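Local atomic coordinates of isoflavone reductase (Medicago sativa, PDB entry 2GAS), a protein that reduces achiral isoflavones to chiral isoflavanones with NADPH, a late step on the way to the alfalfa phytoalexin (-)-medicarpin. Residues N3-L8 / A201-N206; K185-T190 / H213-K218; G195-R200 / P292-T297. One frame throughout, in Å; residues are numbered along the deposited sequence.

Contact 1. Residues N3-L8 / A201-N206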
loop_
_atom_site.group_PDB
_atom_site.type_symbol
_atom_site.label_atom_id
_atom_site.label_comp_id
_atom_site.label_asym_id
_atom_site.label_seq_id
_atom_site.Cartn_x
_atom_site.Cartn_y
_atom_site.Cartn_z
ATOM N N ASN A 3 17.708 -13.499 -4.625
ATOM C CA ASN A 3 16.643 -12.996 -5.487
ATOM C C ASN A 3 16.894 -11.585 -6.005
ATOM O O ASN A 3 17.119 -10.656 -5.227
ATOM C CB ASN A 3 15.297 -13.006 -4.752
ATOM C CG ASN A 3 14.853 -14.398 -4.362
ATOM O OD1 ASN A 3 14.662 -15.264 -5.216
ATOM N ND2 ASN A 3 14.679 -14.619 -3.064
ATOM N N LYS A 4 16.854 -11.437 -7.326
ATOM C CA LYS A 4 17.027 -10.138 -7.961
ATOM C C LYS A 4 15.626 -9.543 -8.012
ATOM O O LYS A 4 14.724 -10.131 -8.603
ATOM C CB LYS A 4 17.597 -10.309 -9.370
ATOM C CG LYS A 4 19.036 -10.829 -9.371
ATOM C CD LYS A 4 19.558 -11.065 -10.782
ATOM C CE LYS A 4 18.800 -12.185 -11.476
ATOM N NZ LYS A 4 19.367 -12.492 -12.822
ATOM N N ILE A 5 15.454 -8.384 -7.383
ATOM C CA ILE A 5 14.153 -7.726 -7.299
ATOM C C ILE A 5 14.037 -6.453 -8.141
ATOM O O ILE A 5 14.835 -5.523 -7.997
ATOM C CB ILE A 5 13.835 -7.379 -5.817
ATOM C CG1 ILE A 5 13.894 -8.651 -4.966
ATOM C CG2 ILE A 5 12.447 -6.725 -5.701
ATOM C CD1 ILE A 5 13.692 -8.419 -3.481
ATOM N N LEU A 6 13.029 -6.422 -9.012
ATOM C CA LEU A 6 12.771 -5.275 -9.878
ATOM C C LEU A 6 11.552 -4.519 -9.366
ATOM O O LEU A 6 10.484 -5.107 -9.173
ATOM C CB LEU A 6 12.496 -5.740 -11.311
ATOM C CG LEU A 6 12.034 -4.653 -12.289
ATOM C CD1 LEU A 6 13.120 -3.594 -12.448
ATOM C CD2 LEU A 6 11.706 -5.290 -13.636
ATOM N N ILE A 7 11.716 -3.220 -9.162
ATOM C CA ILE A 7 10.627 -2.381 -8.679
ATOM C C ILE A 7 10.117 -1.449 -9.769
ATOM O O ILE A 7 10.872 -0.634 -10.306
ATOM C CB ILE A 7 11.072 -1.504 -7.479
ATOM C CG1 ILE A 7 11.507 -2.393 -6.312
ATOM C CG2 ILE A 7 9.943 -0.555 -7.072
ATOM C CD1 ILE A 7 10.477 -3.413 -5.913
ATOM N N LEU A 8 8.836 -1.587 -10.102
ATOM C CA LEU A 8 8.198 -0.718 -11.086
ATOM C C LEU A 8 7.589 0.409 -10.245
ATOM O O LEU A 8 7.091 0.158 -9.142
ATOM C CB LEU A 8 7.114 -1.491 -11.841
ATOM C CG LEU A 8 7.559 -2.851 -12.396
ATOM C CD1 LEU A 8 6.383 -3.531 -13.083
ATOM C CD2 LEU A 8 8.709 -2.676 -13.368
ATOM N N ALA A 201 8.452 -10.452 2.613
ATOM C CA ALA A 201 7.552 -11.357 1.910
ATOM C C ALA A 201 8.192 -11.841 0.608
ATOM O O ALA A 201 8.085 -13.013 0.254
ATOM C CB ALA A 201 6.215 -10.648 1.617
ATOM N N ALA A 202 8.872 -10.937 -0.091
ATOM C CA ALA A 202 9.509 -11.289 -1.357
ATOM C C ALA A 202 10.539 -12.401 -1.177
ATOM O O ALA A 202 10.632 -13.307 -2.002
ATOM C CB ALA A 202 10.170 -10.059 -1.961
ATOM N N ASN A 203 11.294 -12.330 -0.083
ATOM C CA ASN A 203 12.334 -13.312 0.212
ATOM C C ASN A 203 11.840 -14.549 0.959
ATOM O O ASN A 203 12.625 -15.455 1.249
ATOM C CB ASN A 203 13.459 -12.655 1.021
ATOM C CG ASN A 203 14.252 -11.653 0.209
ATOM O OD1 ASN A 203 14.662 -11.943 -0.914
ATOM N ND2 ASN A 203 14.484 -10.471 0.775
ATOM N N ASP A 204 10.547 -14.587 1.260
ATOM C CA ASP A 204 9.948 -15.703 1.986
ATOM C C ASP A 204 9.218 -16.659 1.045
ATOM O O ASP A 204 8.161 -16.333 0.513
ATOM C CB ASP A 204 8.980 -15.155 3.042
ATOM C CG ASP A 204 8.241 -16.249 3.797
ATOM O OD1 ASP A 204 8.651 -17.428 3.720
ATOM O OD2 ASP A 204 7.253 -15.924 4.484
ATOM N N PRO A 205 9.767 -17.865 0.840
ATOM C CA PRO A 205 9.123 -18.832 -0.051
ATOM C C PRO A 205 7.693 -19.187 0.346
ATOM O O PRO A 205 6.899 -19.608 -0.493
ATOM C CB PRO A 205 10.060 -20.040 0.013
ATOM C CG PRO A 205 10.621 -19.952 1.395
ATOM C CD PRO A 205 10.916 -18.475 1.537
ATOM N N ASN A 206 7.365 -18.998 1.621
ATOM C CA ASN A 206 6.033 -19.322 2.115
ATOM C C ASN A 206 4.915 -18.409 1.621
ATOM O O ASN A 206 3.740 -18.728 1.803
ATOM C CB ASN A 206 6.022 -19.342 3.646
ATOM C CG ASN A 206 6.886 -20.454 4.222
ATOM O OD1 ASN A 206 6.909 -21.568 3.699
ATOM N ND2 ASN A 206 7.582 -20.160 5.313
HETATM O O HOH W 1 13.274 -16.854 -1.420
#

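Contact 2. Residues K185-T190 / H213-K218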
loop_
_atom_site.group_PDB
_atom_site.type_symbol
_atom_site.label_atom_id
_atom_site.label_comp_id
_atom_site.label_asym_id
_atom_site.label_seq_id
_atom_site.Cartn_x
_atom_site.Cartn_y
_atom_site.Cartn_z
ATOM N N LYS A 185 -12.013 -1.530 14.481
ATOM C CA LYS A 185 -10.568 -1.607 14.318
ATOM C C LYS A 185 -10.058 -1.270 12.921
ATOM O O LYS A 185 -10.641 -1.664 11.911
ATOM C CB LYS A 185 -10.073 -3.006 14.701
ATOM C CG LYS A 185 -10.137 -3.322 16.188
ATOM C CD LYS A 185 -9.032 -2.626 16.959
ATOM C CE LYS A 185 -9.031 -3.061 18.424
ATOM N NZ LYS A 185 -7.914 -2.459 19.200
ATOM N N GLY A 186 -8.956 -0.526 12.892
ATOM C CA GLY A 186 -8.299 -0.159 11.648
ATOM C C GLY A 186 -6.862 -0.619 11.814
ATOM O O GLY A 186 -6.417 -0.795 12.948
ATOM N N ALA A 187 -6.138 -0.826 10.715
ATOM C CA ALA A 187 -4.740 -1.270 10.788
ATOM C C ALA A 187 -3.849 -0.225 10.123
ATOM O O ALA A 187 -4.042 0.100 8.953
ATOM C CB ALA A 187 -4.585 -2.629 10.098
ATOM N N TYR A 188 -2.883 0.302 10.876
ATOM C CA TYR A 188 -1.981 1.338 10.380
ATOM C C TYR A 188 -0.523 0.899 10.310
ATOM O O TYR A 188 -0.047 0.156 11.164
ATOM C CB TYR A 188 -2.085 2.584 11.264
ATOM C CG TYR A 188 -3.488 3.121 11.376
ATOM C CD1 TYR A 188 -4.350 2.664 12.373
ATOM C CD2 TYR A 188 -3.972 4.051 10.460
ATOM C CE1 TYR A 188 -5.664 3.118 12.454
ATOM C CE2 TYR A 188 -5.289 4.513 10.530
ATOM C CZ TYR A 188 -6.126 4.041 11.528
ATOM O OH TYR A 188 -7.436 4.481 11.594
ATOM N N VAL A 189 0.185 1.388 9.297
ATOM C CA VAL A 189 1.588 1.042 9.100
ATOM C C VAL A 189 2.278 2.161 8.321
ATOM O O VAL A 189 1.681 2.758 7.421
ATOM C CB VAL A 189 1.707 -0.308 8.330
ATOM C CG1 VAL A 189 1.033 -0.197 6.968
ATOM C CG2 VAL A 189 3.164 -0.710 8.173
ATOM N N THR A 190 3.528 2.462 8.664
ATOM C CA THR A 190 4.240 3.521 7.955
ATOM C C THR A 190 4.670 3.028 6.577
ATOM O O THR A 190 4.791 1.826 6.353
ATOM C CB THR A 190 5.501 3.992 8.715
ATOM O OG1 THR A 190 6.480 2.942 8.722
ATOM C CG2 THR A 190 5.154 4.356 10.150
ATOM N N HIS A 213 -1.006 -10.171 4.936
ATOM C CA HIS A 213 -1.756 -9.122 5.619
ATOM C C HIS A 213 -0.975 -8.449 6.727
ATOM O O HIS A 213 -0.402 -9.118 7.587
ATOM C CB HIS A 213 -3.027 -9.727 6.205
ATOM C CG HIS A 213 -3.804 -10.538 5.219
ATOM N ND1 HIS A 213 -4.807 -10.000 4.441
ATOM C CD2 HIS A 213 -3.670 -11.826 4.826
ATOM C CE1 HIS A 213 -5.255 -10.924 3.609
ATOM N NE2 HIS A 213 -4.581 -12.040 3.820
ATOM N N ILE A 214 -0.967 -7.121 6.709
ATOM C CA ILE A 214 -0.268 -6.367 7.738
ATOM C C ILE A 214 -1.279 -5.784 8.725
ATOM O O ILE A 214 -1.977 -4.820 8.419
ATOM C CB ILE A 214 0.552 -5.195 7.137
ATOM C CG1 ILE A 214 1.411 -5.684 5.967
ATOM C CG2 ILE A 214 1.425 -4.561 8.223
ATOM C CD1 ILE A 214 2.518 -6.612 6.352
ATOM N N ARG A 215 -1.388 -6.408 9.892
ATOM C CA ARG A 215 -2.263 -5.934 10.963
ATOM C C ARG A 215 -1.358 -6.030 12.189
ATOM O O ARG A 215 -1.329 -7.057 12.860
ATOM C CB ARG A 215 -3.488 -6.840 11.154
ATOM C CG ARG A 215 -4.685 -6.531 10.253
ATOM C CD ARG A 215 -4.784 -7.486 9.077
ATOM N NE ARG A 215 -4.952 -8.889 9.470
ATOM C CZ ARG A 215 -6.122 -9.497 9.674
ATOM N NH1 ARG A 215 -7.265 -8.837 9.534
ATOM N NH2 ARG A 215 -6.147 -10.788 9.981
ATOM N N LEU A 216 -0.607 -4.966 12.455
ATOM C CA LEU A 216 0.336 -4.943 13.575
ATOM C C LEU A 216 -0.374 -4.647 14.902
ATOM O O LEU A 216 -1.067 -3.646 15.044
ATOM C CB LEU A 216 1.429 -3.914 13.280
ATOM C CG LEU A 216 2.076 -4.092 11.895
ATOM C CD1 LEU A 216 2.904 -2.873 11.545
ATOM C CD2 LEU A 216 2.931 -5.354 11.874
ATOM N N PRO A 217 -0.192 -5.525 15.900
ATOM C CA PRO A 217 -0.808 -5.401 17.224
ATOM C C PRO A 217 -0.963 -4.007 17.832
ATOM O O PRO A 217 -2.076 -3.596 18.154
ATOM C CB PRO A 217 0.051 -6.325 18.081
ATOM C CG PRO A 217 0.345 -7.433 17.125
ATOM C CD PRO A 217 0.734 -6.672 15.868
ATOM N N LYS A 218 0.136 -3.280 17.991
ATOM C CA LYS A 218 0.062 -1.954 18.593
ATOM C C LYS A 218 -0.518 -0.887 17.676
ATOM O O LYS A 218 -0.771 0.238 18.113
ATOM C CB LYS A 218 1.443 -1.518 19.087
ATOM C CG LYS A 218 1.910 -2.289 20.317
ATOM C CD LYS A 218 3.289 -1.842 20.786
ATOM C CE LYS A 218 4.365 -2.212 19.777
ATOM N NZ LYS A 218 5.730 -1.828 20.247
HETATM O O HOH W 2 -0.925 -2.376 11.081
#

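Contact 3. Residues G195-R200 / P292-T297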
loop_
_atom_site.group_PDB
_atom_site.type_symbol
_atom_site.label_atom_id
_atom_site.label_comp_id
_atom_site.label_asym_id
_atom_site.label_seq_id
_atom_site.Cartn_x
_atom_site.Cartn_y
_atom_site.Cartn_z
ATOM N N GLY A 195 7.623 -1.062 3.148
ATOM C CA GLY A 195 8.741 -1.466 2.313
ATOM C C GLY A 195 9.425 -2.677 2.929
ATOM O O GLY A 195 9.701 -3.679 2.270
ATOM N N THR A 196 9.688 -2.594 4.225
ATOM C CA THR A 196 10.344 -3.690 4.918
ATOM C C THR A 196 9.577 -5.005 4.835
ATOM O O THR A 196 10.154 -6.043 4.512
ATOM C CB THR A 196 10.593 -3.307 6.377
ATOM O OG1 THR A 196 11.397 -2.118 6.406
ATOM C CG2 THR A 196 11.321 -4.427 7.113
ATOM N N PHE A 197 8.276 -4.967 5.114
ATOM C CA PHE A 197 7.466 -6.177 5.058
ATOM C C PHE A 197 7.304 -6.722 3.643
ATOM O O PHE A 197 7.187 -7.931 3.442
ATOM C CB PHE A 197 6.087 -5.925 5.673
ATOM C CG PHE A 197 6.097 -5.901 7.174
ATOM C CD1 PHE A 197 5.916 -4.712 7.869
ATOM C CD2 PHE A 197 6.301 -7.076 7.891
ATOM C CE1 PHE A 197 5.940 -4.693 9.256
ATOM C CE2 PHE A 197 6.326 -7.070 9.280
ATOM C CZ PHE A 197 6.145 -5.878 9.963
ATOM N N THR A 198 7.288 -5.836 2.655
ATOM C CA THR A 198 7.146 -6.283 1.276
ATOM C C THR A 198 8.363 -7.105 0.874
ATOM O O THR A 198 8.235 -8.148 0.230
ATOM C CB THR A 198 6.997 -5.090 0.312
ATOM O OG1 THR A 198 5.809 -4.362 0.641
ATOM C CG2 THR A 198 6.898 -5.567 -1.130
ATOM N N ILE A 199 9.546 -6.642 1.264
ATOM C CA ILE A 199 10.769 -7.354 0.923
ATOM C C ILE A 199 10.884 -8.638 1.746
ATOM O O ILE A 199 11.366 -9.653 1.250
ATOM C CB ILE A 199 12.015 -6.447 1.110
ATOM C CG1 ILE A 199 12.036 -5.355 0.028
ATOM C CG2 ILE A 199 13.293 -7.273 0.993
ATOM C CD1 ILE A 199 10.834 -4.461 0.000
ATOM N N ARG A 200 10.427 -8.608 2.998
ATOM C CA ARG A 200 10.457 -9.815 3.820
ATOM C C ARG A 200 9.609 -10.871 3.120
ATOM O O ARG A 200 9.995 -12.034 3.029
ATOM C CB ARG A 200 9.884 -9.545 5.215
ATOM C CG ARG A 200 10.872 -8.957 6.200
ATOM C CD ARG A 200 11.954 -9.971 6.556
ATOM N NE ARG A 200 11.811 -10.491 7.913
ATOM C CZ ARG A 200 11.668 -11.781 8.201
ATOM N NH1 ARG A 200 11.646 -12.679 7.226
ATOM N NH2 ARG A 200 11.554 -12.174 9.461
ATOM N N PRO A 292 7.613 -11.735 13.180
ATOM C CA PRO A 292 7.563 -11.044 14.476
ATOM C C PRO A 292 8.822 -10.256 14.835
ATOM O O PRO A 292 8.790 -9.379 15.699
ATOM C CB PRO A 292 7.294 -12.181 15.455
ATOM C CG PRO A 292 8.028 -13.328 14.829
ATOM C CD PRO A 292 7.633 -13.197 13.370
ATOM N N ASP A 293 9.925 -10.558 14.160
ATOM C CA ASP A 293 11.190 -9.880 14.417
ATOM C C ASP A 293 11.257 -8.464 13.852
ATOM O O ASP A 293 12.122 -7.681 14.241
ATOM C CB ASP A 293 12.329 -10.702 13.830
ATOM C CG ASP A 293 12.168 -10.914 12.346
ATOM O OD1 ASP A 293 12.928 -10.307 11.569
ATOM O OD2 ASP A 293 11.265 -11.677 11.957
ATOM N N VAL A 294 10.366 -8.128 12.925
ATOM C CA VAL A 294 10.388 -6.787 12.352
ATOM C C VAL A 294 9.899 -5.765 13.380
ATOM O O VAL A 294 8.761 -5.837 13.839
ATOM C CB VAL A 294 9.515 -6.705 11.079
ATOM C CG1 VAL A 294 9.484 -5.274 10.554
ATOM C CG2 VAL A 294 10.073 -7.641 10.017
ATOM N N THR A 295 10.768 -4.830 13.756
ATOM C CA THR A 295 10.403 -3.809 14.736
ATOM C C THR A 295 9.723 -2.638 14.035
ATOM O O THR A 295 10.381 -1.736 13.520
ATOM C CB THR A 295 11.632 -3.287 15.497
ATOM O OG1 THR A 295 12.410 -4.394 15.969
ATOM C CG2 THR A 295 11.193 -2.455 16.697
ATOM N N TYR A 296 8.398 -2.647 14.039
ATOM C CA TYR A 296 7.640 -1.603 13.363
ATOM C C TYR A 296 7.433 -0.326 14.167
ATOM O O TYR A 296 7.456 -0.335 15.399
ATOM C CB TYR A 296 6.276 -2.153 12.933
ATOM C CG TYR A 296 5.396 -2.633 14.071
ATOM C CD1 TYR A 296 5.476 -3.944 14.547
ATOM C CD2 TYR A 296 4.471 -1.777 14.660
ATOM C CE1 TYR A 296 4.649 -4.386 15.580
ATOM C CE2 TYR A 296 3.645 -2.207 15.693
ATOM C CZ TYR A 296 3.737 -3.510 16.146
ATOM O OH TYR A 296 2.909 -3.928 17.155
ATOM N N THR A 297 7.239 0.774 13.446
ATOM C CA THR A 297 6.980 2.071 14.057
ATOM C C THR A 297 5.526 2.055 14.520
ATOM O O THR A 297 4.625 1.730 13.749
ATOM C CB THR A 297 7.175 3.214 13.038
ATOM O OG1 THR A 297 8.560 3.305 12.680
ATOM C CG2 THR A 297 6.718 4.540 13.626
#

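Contact 1. Residues N3-L8 / A201-N206
N3 and N203 lay their amides alongside each other. The two side chains run past one another in opposite directions, and their amide planes are only 20° apart, so the groups are nearly coplanar. N3 ND2 gives a weak hydrogen bond to N203 OD1 at 3.4 Å. The bond is long but fairly straight, with 165° at the hydrogen. In N203, the first torsion sets CG beside its own backbone N and anti to the carbonyl carbon. This turn points the amide end at N3, and OD1 becomes the atom that meets it.

Water 1 makes a second link. It accepts from N3 ND2 at 3.1 Å and donates to the backbone O of N203, also at 3.1 Å. The N3 amide nitrogen therefore serves both the side chain and the backbone of N203. The stronger polar partner of N203 lies elsewhere: N27 ND2 also donates to OD1. N27 ND2 further bonds to the backbone O of N3, so it ties both sides together.

Next to the amide pair the contact is apolar. I5 reaches A202 with its CD1 end, 4.2 Å from A202 CB. The I5 chain is extended at chi2 (176°), which carries CD1 out to the methyl of A202. Both residues are buried.

The contact joins the first strand of the parallel Rossmann sheet, 5-8, to the C-terminal end of helix 191-202. The strand leads into the glycine-rich segment from G9 that is inferred to bind NADP(+), as in other Rossmann folds. Just past the helix, D204 OD1 accepts from N206 N in an Asx turn.

The chemistry is a small apolar touch beside a partly exposed amide pair. Its direct polar bond is weak, so the water bridge and N27 probably add to the polar linkage.

Contact 2. Residues K185-T190 / H213-K218
Strand 185-189, the middle strand of a small three-stranded mixed sheet, meets the loop between strands 210-213 and 220-222 here. V189 and L216 carry the apolar part. Their side chains cross at a slant, with V189 CG2 4.0 Å from L216 CD1. The same V189 methyl lies 4.2 Å from I214 CG2, so it sits against both loop residues. It gets there because chi1 of 60° sets CG2 anti to the backbone N and leaves CG1 in the tighter place between N and the carbonyl carbon.

Two residues earlier in the strand, A187 CB rests 3.8 Å from the carbonyl O of I214. It also touches R215 CG at 3.9 Å. The R215 chain then bends at chi2 and chi3 and leads away, to a salt bridge with E286.

The backbones are joined by water 2. It donates to Y188 O at 2.7 Å and accepts from L216 N at 2.9 Å. N219 ND2 is a second donor to Y188 O.

The contact is mostly buried and apolar. A single water bridges the two backbones where they make no direct bond, and it satisfies the L216 amide.

Contact 3. Residues G195-R200 / P292-T297
R200 and D293 form the charged part of this contact. One guanidinium nitrogen does the work. R200 NH2 lies 2.6 Å from D293 OD2 and makes a weak bond of 3.1 Å to D293 OD1. OD2 receives it on its syn lone pair, the side facing the other oxygen, and lies only 4° out of the guanidinium plane. The carboxylate is turned 45° from that plane, so the two groups do not form a flat, paired bridge. Bends at chi2 and chi3 swing the R200 chain over to the aspartate, and D293 comes to meet it from the opposite direction. D293 is exposed, so solvent probably weakens the attraction.

V294 carries the apolar part and is the residue most covered. Its CG1 comes 3.4 Å from F197 CZ, a close approach at the far end of the ring. The two side chains cross at an angle. CG1 also touches T196 CG2 at 4.0 Å. The other methyl, V294 CG2, lies 3.9 Å from R200 NE, alongside the arginine chain. Thus V294 fits among T196, F197 and R200, three residues on one side of the helix. Y296 adds a looser touch. Its CB sits at the edge of the F197 ring, 4.5 Å from CE1, while its hydroxyl reaches away to K218 N.

R200 also packs on Y291. The arrangement is a loop laid against a helix flank, with one valine set between helix side chains and a salt bridge beside it, at the exposed aspartate. It joins the segment between helices 287-290 and 299-303 to helix 191-202.

Overall arrangement
Contacts 1 and 3 share helix 191-202. Contact 1 uses its C-terminal end against the parallel sheet, and contact 3 uses its flank against a late loop. Contact 2 lies on the strand that directly precedes this helix and is the most buried of the three. Its chemistry is apolar, with one bridging water. Contact 1 is partly buried and combines amides with a small apolar touch. Contact 3 is at the surface and is the one with a salt bridge between its two segments. Contacts 2 and 3 meet directly: I214 packs on F197, and L216 on Y296. Contacts 1 and 2 do not touch, and their centres are 22 Å apart.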